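Local coordinates for autophagy protein 5 (Saccharomyces cerevisiae, PDB 2DYO) that takes part in cytoplasm-to-vacuole transport and in autophagic vesicle formation, and is joined to ATG12 through an isopeptide bond, at residues R44-V49 / G178-R183; N87-V92 / S275-L280. All coordinates share one frame; numbering follows the deposited sequence.

Contact 1. Residues R44-V49 / G178-R183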
ATOM      1  N   ARG A  44      -2.709  -6.207  -0.276  1.00 17.04           N
ATOM      2  CA  ARG A  44      -2.101  -5.134   0.493  1.00 15.79           C
ATOM      3  C   ARG A  44      -1.132  -4.438  -0.466  1.00 14.76           C
ATOM      4  O   ARG A  44      -0.945  -3.225  -0.417  1.00 15.49           O
ATOM      5  CB  ARG A  44      -1.326  -5.699   1.687  1.00 17.10           C
ATOM      6  CG  ARG A  44      -2.121  -5.744   2.993  1.00 17.13           C
ATOM      7  CD  ARG A  44      -1.309  -6.437   4.081  1.00 17.22           C
ATOM      8  NE  ARG A  44      -1.848  -6.222   5.420  1.00 17.25           N
ATOM      9  CZ  ARG A  44      -1.516  -5.200   6.202  1.00 19.34           C
ATOM     10  NH1 ARG A  44      -2.055  -5.084   7.409  1.00 17.22           N
ATOM     11  NH2 ARG A  44      -0.641  -4.292   5.780  1.00 18.53           N
ATOM     12  N   GLU A  45      -0.536  -5.224  -1.361  1.00 15.11           N
ATOM     13  CA  GLU A  45       0.429  -4.689  -2.314  1.00 16.97           C
ATOM     14  C   GLU A  45      -0.173  -4.276  -3.657  1.00 16.77           C
ATOM     15  O   GLU A  45       0.065  -4.921  -4.685  1.00 14.81           O
ATOM     16  CB  GLU A  45       1.547  -5.705  -2.560  1.00 15.14           C
ATOM     17  CG  GLU A  45       2.290  -6.162  -1.307  1.00 18.12           C
ATOM     18  CD  GLU A  45       3.251  -5.124  -0.749  1.00 21.12           C
ATOM     19  OE1 GLU A  45       4.092  -5.517   0.083  1.00 24.37           O
ATOM     20  OE2 GLU A  45       3.172  -3.928  -1.122  1.00 18.63           O
ATOM     21  N   THR A  46      -0.952  -3.200  -3.642  1.00 17.35           N
ATOM     22  CA  THR A  46      -1.543  -2.671  -4.865  1.00 18.07           C
ATOM     23  C   THR A  46      -2.095  -1.291  -4.546  1.00 19.30           C
ATOM     24  O   THR A  46      -1.892  -0.791  -3.442  1.00 16.42           O
ATOM     25  CB  THR A  46      -2.679  -3.586  -5.406  1.00 21.67           C
ATOM     26  OG1 THR A  46      -3.031  -3.172  -6.734  1.00 21.20           O
ATOM     27  CG2 THR A  46      -3.921  -3.505  -4.512  1.00 19.70           C
ATOM     28  N   TYR A  47      -2.771  -0.670  -5.509  1.00 18.62           N
ATOM     29  CA  TYR A  47      -3.359   0.650  -5.292  1.00 18.18           C
ATOM     30  C   TYR A  47      -4.877   0.555  -5.437  1.00 20.89           C
ATOM     31  O   TYR A  47      -5.381  -0.219  -6.257  1.00 20.59           O
ATOM     32  CB  TYR A  47      -2.867   1.667  -6.328  1.00 17.87           C
ATOM     33  CG  TYR A  47      -1.396   2.022  -6.260  1.00 18.75           C
ATOM     34  CD1 TYR A  47      -0.817   2.496  -5.080  1.00 17.22           C
ATOM     35  CD2 TYR A  47      -0.601   1.953  -7.400  1.00 18.01           C
ATOM     36  CE1 TYR A  47       0.523   2.899  -5.051  1.00 18.79           C
ATOM     37  CE2 TYR A  47       0.727   2.350  -7.380  1.00 17.57           C
ATOM     38  CZ  TYR A  47       1.284   2.824  -6.212  1.00 17.84           C
ATOM     39  OH  TYR A  47       2.596   3.240  -6.225  1.00 19.49           O
ATOM     40  N   LEU A  48      -5.600   1.364  -4.670  1.00 18.82           N
ATOM     41  CA  LEU A  48      -7.059   1.366  -4.742  1.00 20.01           C
ATOM     42  C   LEU A  48      -7.534   1.758  -6.136  1.00 21.80           C
ATOM     43  O   LEU A  48      -8.570   1.309  -6.606  1.00 22.31           O
ATOM     44  CB  LEU A  48      -7.641   2.349  -3.711  1.00 20.60           C
ATOM     45  CG  LEU A  48      -7.527   1.966  -2.228  1.00 21.63           C
ATOM     46  CD1 LEU A  48      -7.975   3.148  -1.368  1.00 19.19           C
ATOM     47  CD2 LEU A  48      -8.377   0.745  -1.942  1.00 21.27           C
ATOM     48  N   VAL A  49      -6.761   2.617  -6.785  1.00 20.43           N
ATOM     49  CA  VAL A  49      -7.084   3.100  -8.116  1.00 21.18           C
ATOM     50  C   VAL A  49      -7.136   1.992  -9.176  1.00 21.90           C
ATOM     51  O   VAL A  49      -7.733   2.165 -10.243  1.00 24.39           O
ATOM     52  CB  VAL A  49      -6.106   4.213  -8.505  0.50 20.03           C
ATOM     53  CG1 VAL A  49      -4.962   3.673  -9.330  0.50 17.98           C
ATOM     54  CG2 VAL A  49      -6.856   5.346  -9.179  0.50 18.06           C
ATOM     55  N   GLY A 178       2.587  -4.999 -14.963  1.00 24.39           N
ATOM     56  CA  GLY A 178       1.582  -6.001 -15.245  1.00 23.55           C
ATOM     57  C   GLY A 178       1.424  -7.044 -14.160  1.00 25.04           C
ATOM     58  O   GLY A 178       0.306  -7.466 -13.861  1.00 24.03           O
ATOM     59  N   SER A 179       2.540  -7.460 -13.569  1.00 24.44           N
ATOM     60  CA  SER A 179       2.517  -8.466 -12.514  1.00 24.31           C
ATOM     61  C   SER A 179       1.703  -7.999 -11.311  1.00 23.66           C
ATOM     62  O   SER A 179       1.156  -8.816 -10.579  1.00 23.81           O
ATOM     63  CB  SER A 179       3.938  -8.793 -12.057  1.00 24.16           C
ATOM     64  OG  SER A 179       4.525  -7.676 -11.416  1.00 24.24           O
ATOM     65  N   VAL A 180       1.634  -6.687 -11.104  1.00 24.90           N
ATOM     66  CA  VAL A 180       0.868  -6.137  -9.985  1.00 25.01           C
ATOM     67  C   VAL A 180      -0.632  -6.365 -10.181  1.00 25.33           C
ATOM     68  O   VAL A 180      -1.364  -6.610  -9.220  1.00 24.97           O
ATOM     69  CB  VAL A 180       1.103  -4.618  -9.828  1.00 23.71           C
ATOM     70  CG1 VAL A 180       0.266  -4.085  -8.664  1.00 22.45           C
ATOM     71  CG2 VAL A 180       2.587  -4.337  -9.592  1.00 25.49           C
ATOM     72  N   ILE A 181      -1.082  -6.280 -11.430  1.00 24.10           N
ATOM     73  CA  ILE A 181      -2.493  -6.470 -11.747  1.00 25.76           C
ATOM     74  C   ILE A 181      -2.846  -7.952 -11.783  1.00 25.56           C
ATOM     75  O   ILE A 181      -3.855  -8.372 -11.214  1.00 25.19           O
ATOM     76  CB  ILE A 181      -2.853  -5.857 -13.122  1.00 28.77           C
ATOM     77  CG1 ILE A 181      -2.414  -4.391 -13.186  1.00 28.53           C
ATOM     78  CG2 ILE A 181      -4.351  -5.974 -13.356  1.00 29.86           C
ATOM     79  CD1 ILE A 181      -3.125  -3.481 -12.206  1.00 29.87           C
ATOM     80  N   THR A 182      -2.012  -8.741 -12.456  1.00 26.36           N
ATOM     81  CA  THR A 182      -2.249 -10.178 -12.574  1.00 26.12           C
ATOM     82  C   THR A 182      -1.847 -10.962 -11.328  1.00 27.00           C
ATOM     83  O   THR A 182      -2.271 -12.099 -11.146  1.00 21.99           O
ATOM     84  CB  THR A 182      -1.478 -10.772 -13.768  1.00 27.79           C
ATOM     85  OG1 THR A 182      -0.084 -10.488 -13.621  1.00 29.47           O
ATOM     86  CG2 THR A 182      -1.976 -10.187 -15.077  1.00 29.77           C
ATOM     87  N   ARG A 183      -1.030 -10.350 -10.473  1.00 24.86           N
ATOM     88  CA  ARG A 183      -0.548 -11.001  -9.256  1.00 25.47           C
ATOM     89  C   ARG A 183       0.448 -12.103  -9.608  1.00 26.18           C
ATOM     90  O   ARG A 183       0.468 -13.160  -8.981  1.00 27.11           O
ATOM     91  CB  ARG A 183      -1.706 -11.596  -8.441  1.00 23.39           C
ATOM     92  CG  ARG A 183      -2.826 -10.614  -8.124  1.00 25.32           C
ATOM     93  CD  ARG A 183      -2.279  -9.288  -7.612  1.00 25.06           C
ATOM     94  NE  ARG A 183      -1.577  -9.421  -6.338  1.00 26.49           N
ATOM     95  CZ  ARG A 183      -0.862  -8.445  -5.783  1.00 26.18           C
ATOM     96  NH1 ARG A 183      -0.751  -7.272  -6.398  1.00 23.53           N
ATOM     97  NH2 ARG A 183      -0.270  -8.638  -4.609  1.00 26.86           N
TER
HETATM   98  O   HOH W   1      -3.521  -5.177  -8.267  1.00 22.84           O
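The guanidinium group of Arg183 meets the backbone of Glu45 at its edge, near its own plane: NH1 donates to Glu45 O at 3.0 Å, with an N-H...O angle of 154°. The nitrogen stands tilted from the plane of that carbonyl, and the oxygen in turn lies a little out of the guanidinium plane. A second edge bond from the same NH1 runs to Val180 O, also at 3.0 Å; this one lies in the carbonyl plane, on a lone pair. One nitrogen thus ties the loop to the end of the helix. Thr46 CB comes up obliquely to the group, 4.3 Å from NH1, while the indole of Trp12 adds a cation-pi contact. What lets one nitrogen make both hydrogen bonds is the fold-back of the arginine chain, bent at chi2 (-47°) and again at chi3 (-64°), which returns its tip to the last turn of its own helix. Glu45 touches with its CB, 4.0 Å from Arg183 NH2; its carboxylate leads away to Phe276 N and Gln256 NE2.

Beside this, Val180 CG1 packs 3.9 Å from Thr46 OG1, the two side chains meeting at a slant. The threonine hydroxyl donates to water 1 at 2.6 Å, and the water in turn donates a hydrogen bond to Val180 O at 2.8 Å. Val180 O therefore accepts from both the arginine and the water.

In the fold, 44-49 is the linker between strand 37-43 and helix 52-59, and it is laid against the C-terminal end of helix 170-182, where Arg183 leaves helical geometry with positive phi. Behind the linker, Thr46 and Leu48 rest on Val90 of helix 90-98, and Tyr47 and Val49 face helix 142-159.

Contact 2. Residues N87-V92 / S275-L280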
ATOM      1  N   ASN A  87      -2.298   6.991  -3.844  1.00 21.20           N
ATOM      2  CA  ASN A  87      -0.910   6.700  -4.200  1.00 20.50           C
ATOM      3  C   ASN A  87      -0.001   6.060  -3.147  1.00 22.30           C
ATOM      4  O   ASN A  87       1.213   6.253  -3.165  1.00 20.96           O
ATOM      5  CB  ASN A  87      -0.236   7.960  -4.778  1.00 23.06           C
ATOM      6  CG  ASN A  87      -0.329   9.163  -3.858  1.00 23.19           C
ATOM      7  OD1 ASN A  87       0.687   9.673  -3.375  1.00 28.34           O
ATOM      8  ND2 ASN A  87      -1.542   9.631  -3.620  1.00 21.31           N
ATOM      9  N   TYR A  88      -0.590   5.310  -2.225  1.00 18.83           N
ATOM     10  CA  TYR A  88       0.183   4.583  -1.220  1.00 18.68           C
ATOM     11  C   TYR A  88      -0.351   3.170  -1.286  1.00 15.48           C
ATOM     12  O   TYR A  88      -1.530   2.977  -1.567  1.00 15.74           O
ATOM     13  CB  TYR A  88      -0.046   5.134   0.193  1.00 18.63           C
ATOM     14  CG  TYR A  88       0.613   6.465   0.421  1.00 22.86           C
ATOM     15  CD1 TYR A  88      -0.038   7.650   0.094  1.00 22.45           C
ATOM     16  CD2 TYR A  88       1.913   6.540   0.919  1.00 24.23           C
ATOM     17  CE1 TYR A  88       0.589   8.886   0.256  1.00 24.93           C
ATOM     18  CE2 TYR A  88       2.553   7.766   1.083  1.00 27.63           C
ATOM     19  CZ  TYR A  88       1.881   8.935   0.748  1.00 27.99           C
ATOM     20  OH  TYR A  88       2.509  10.146   0.906  1.00 29.23           O
ATOM     21  N   PRO A  89       0.498   2.161  -1.037  1.00 16.12           N
ATOM     22  CA  PRO A  89      -0.028   0.793  -1.095  1.00 16.01           C
ATOM     23  C   PRO A  89      -1.213   0.673  -0.146  1.00 16.50           C
ATOM     24  O   PRO A  89      -1.230   1.294   0.913  1.00 18.11           O
ATOM     25  CB  PRO A  89       1.155  -0.059  -0.633  1.00 16.32           C
ATOM     26  CG  PRO A  89       2.349   0.743  -1.081  1.00 16.06           C
ATOM     27  CD  PRO A  89       1.941   2.166  -0.732  1.00 17.48           C
ATOM     28  N   VAL A  90      -2.192  -0.138  -0.524  1.00 17.47           N
ATOM     29  CA  VAL A  90      -3.379  -0.358   0.297  1.00 17.51           C
ATOM     30  C   VAL A  90      -3.014  -0.799   1.717  1.00 17.53           C
ATOM     31  O   VAL A  90      -3.631  -0.355   2.687  1.00 19.77           O
ATOM     32  CB  VAL A  90      -4.295  -1.430  -0.360  1.00 18.63           C
ATOM     33  CG1 VAL A  90      -5.465  -1.785   0.560  1.00 19.83           C
ATOM     34  CG2 VAL A  90      -4.818  -0.896  -1.688  1.00 16.29           C
ATOM     35  N   GLY A  91      -2.016  -1.669   1.838  1.00 14.61           N
ATOM     36  CA  GLY A  91      -1.614  -2.143   3.153  1.00 15.29           C
ATOM     37  C   GLY A  91      -1.053  -1.035   4.026  1.00 16.01           C
ATOM     38  O   GLY A  91      -1.221  -1.046   5.249  1.00 16.00           O
ATOM     39  N   VAL A  92      -0.361  -0.088   3.401  1.00 16.75           N
ATOM     40  CA  VAL A  92       0.218   1.050   4.109  1.00 16.34           C
ATOM     41  C   VAL A  92      -0.901   1.982   4.577  1.00 16.63           C
ATOM     42  O   VAL A  92      -0.843   2.548   5.674  1.00 16.37           O
ATOM     43  CB  VAL A  92       1.213   1.816   3.196  1.00 16.37           C
ATOM     44  CG1 VAL A  92       1.679   3.108   3.875  1.00 16.26           C
ATOM     45  CG2 VAL A  92       2.436   0.925   2.914  1.00 15.87           C
ATOM     46  N   SER A 275       7.562  -2.504   0.487  1.00 17.67           N
ATOM     47  CA  SER A 275       6.306  -2.634  -0.237  1.00 18.60           C
ATOM     48  C   SER A 275       6.537  -2.782  -1.745  1.00 17.87           C
ATOM     49  O   SER A 275       7.672  -2.675  -2.218  1.00 16.93           O
ATOM     50  CB  SER A 275       5.413  -1.430   0.059  1.00 19.45           C
ATOM     51  OG  SER A 275       5.132  -1.350   1.452  1.00 19.69           O
ATOM     52  N   PHE A 276       5.457  -3.007  -2.493  1.00 17.28           N
ATOM     53  CA  PHE A 276       5.544  -3.228  -3.936  1.00 18.48           C
ATOM     54  C   PHE A 276       5.975  -2.033  -4.789  1.00 18.78           C
ATOM     55  O   PHE A 276       6.180  -2.182  -5.993  1.00 18.06           O
ATOM     56  CB  PHE A 276       4.212  -3.794  -4.461  1.00 17.74           C
ATOM     57  CG  PHE A 276       3.189  -2.745  -4.791  1.00 17.57           C
ATOM     58  CD1 PHE A 276       2.918  -2.414  -6.119  1.00 16.57           C
ATOM     59  CD2 PHE A 276       2.492  -2.090  -3.780  1.00 15.01           C
ATOM     60  CE1 PHE A 276       1.965  -1.436  -6.436  1.00 16.57           C
ATOM     61  CE2 PHE A 276       1.535  -1.109  -4.081  1.00 18.07           C
ATOM     62  CZ  PHE A 276       1.271  -0.781  -5.414  1.00 16.87           C
ATOM     63  N   ASP A 277       6.108  -0.857  -4.180  1.00 18.94           N
ATOM     64  CA  ASP A 277       6.555   0.317  -4.928  1.00 20.11           C
ATOM     65  C   ASP A 277       8.042   0.553  -4.667  1.00 19.84           C
ATOM     66  O   ASP A 277       8.601   1.564  -5.088  1.00 18.59           O
ATOM     67  CB  ASP A 277       5.752   1.564  -4.545  1.00 18.48           C
ATOM     68  CG  ASP A 277       5.931   1.964  -3.093  1.00 21.51           C
ATOM     69  OD1 ASP A 277       5.431   3.050  -2.733  1.00 21.33           O
ATOM     70  OD2 ASP A 277       6.554   1.207  -2.313  1.00 19.13           O
ATOM     71  N   GLY A 278       8.674  -0.392  -3.970  1.00 19.55           N
ATOM     72  CA  GLY A 278      10.096  -0.283  -3.686  1.00 19.47           C
ATOM     73  C   GLY A 278      10.477   0.404  -2.387  1.00 20.05           C
ATOM     74  O   GLY A 278      11.627   0.319  -1.951  1.00 21.70           O
ATOM     75  N   PHE A 279       9.525   1.088  -1.765  1.00 18.99           N
ATOM     76  CA  PHE A 279       9.792   1.777  -0.508  1.00 17.88           C
ATOM     77  C   PHE A 279       9.400   0.949   0.708  1.00 17.92           C
ATOM     78  O   PHE A 279       8.413   0.205   0.678  1.00 16.56           O
ATOM     79  CB  PHE A 279       9.031   3.110  -0.432  1.00 18.82           C
ATOM     80  CG  PHE A 279       9.718   4.251  -1.127  1.00 21.35           C
ATOM     81  CD1 PHE A 279       9.475   4.520  -2.469  1.00 24.37           C
ATOM     82  CD2 PHE A 279      10.610   5.062  -0.433  1.00 22.24           C
ATOM     83  CE1 PHE A 279      10.113   5.586  -3.111  1.00 23.97           C
ATOM     84  CE2 PHE A 279      11.251   6.128  -1.066  1.00 23.89           C
ATOM     85  CZ  PHE A 279      11.001   6.388  -2.407  1.00 26.38           C
ATOM     86  N   LEU A 280      10.192   1.072   1.768  1.00 17.75           N
ATOM     87  CA  LEU A 280       9.887   0.407   3.031  1.00 16.50           C
ATOM     88  C   LEU A 280       9.081   1.441   3.801  1.00 16.91           C
ATOM     89  O   LEU A 280       9.514   2.585   3.939  1.00 15.36           O
ATOM     90  CB  LEU A 280      11.156   0.087   3.822  1.00 17.20           C
ATOM     91  CG  LEU A 280      10.874  -0.339   5.272  1.00 18.11           C
ATOM     92  CD1 LEU A 280      10.127  -1.681   5.290  1.00 20.28           C
ATOM     93  CD2 LEU A 280      12.179  -0.449   6.032  1.00 21.24           C
TER
HETATM   94  O   HOH W   2       3.285   4.106  -3.841  1.00 18.92           O
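Phe276 brings its ring up against Pro89 because its CG sits between the backbone N and the carbonyl carbon (chi1 85°), and the carboxylate of Asp277 is brought to the same proline by a like torsion (63°). The aromatic ring offers CE2, 3.6 Å from Pro89 CG and just as near Pro89 CB; the pyrrolidine slants across it, with Pro89 CA lying in the ring plane at the edge. Asp277 OD1 stands 4.1 Å from Pro89 CD, the two side chains at about a right angle. Next to the ring, Ser275 CB touches Pro89 CG at 3.9 Å, and Ser275 OG lies 3.8 Å from Val92 CG2.

Asp277 is gripped through both oxygens. OD2 accepts from Phe279 N at 3.0 Å, met from above the carboxylate plane, while OD1 takes the hydroxyl of Tyr281 and water 2 (2.6 Å from OD1), which also donates to Asn87 O. With an alanine at this position, Phe279 N and the Tyr281 hydroxyl would probably lose their acceptor, and the water link to Asn87 would go with it.

The elements are a type I turn, Ser275 to Gly278, overlapped by an Asx turn at Asp277, leading into strand 280-286 of the ubiquitin-like UblB region. It packs on Pro89, the N-cap residue of helix 90-98 in the UblA region, and so joins two ubiquitin-like units.

How the contacts relate
The segments of the two contacts alternate along the chain, and their centres are about 10 Å apart. Loop 44-49 of contact 1 touches both segments of contact 2: Phe276 N donates to Glu45 OE2 (2.8 Å) and Gly91 N to Arg44 O (2.9 Å), and Thr46 N packs 3.3 Å from Phe276 CE2. Contact 1 ties the UblA region to the helical bundle, contact 2 ties it to UblB, so together they bring all three regions of the protein to one buried junction. Helix 142-159 flanks both, with Trp147 touching Tyr47 and Phe276. That helix also carries Lys152, the ATG12 attachment residue, which is unconjugated here; neither contact includes it.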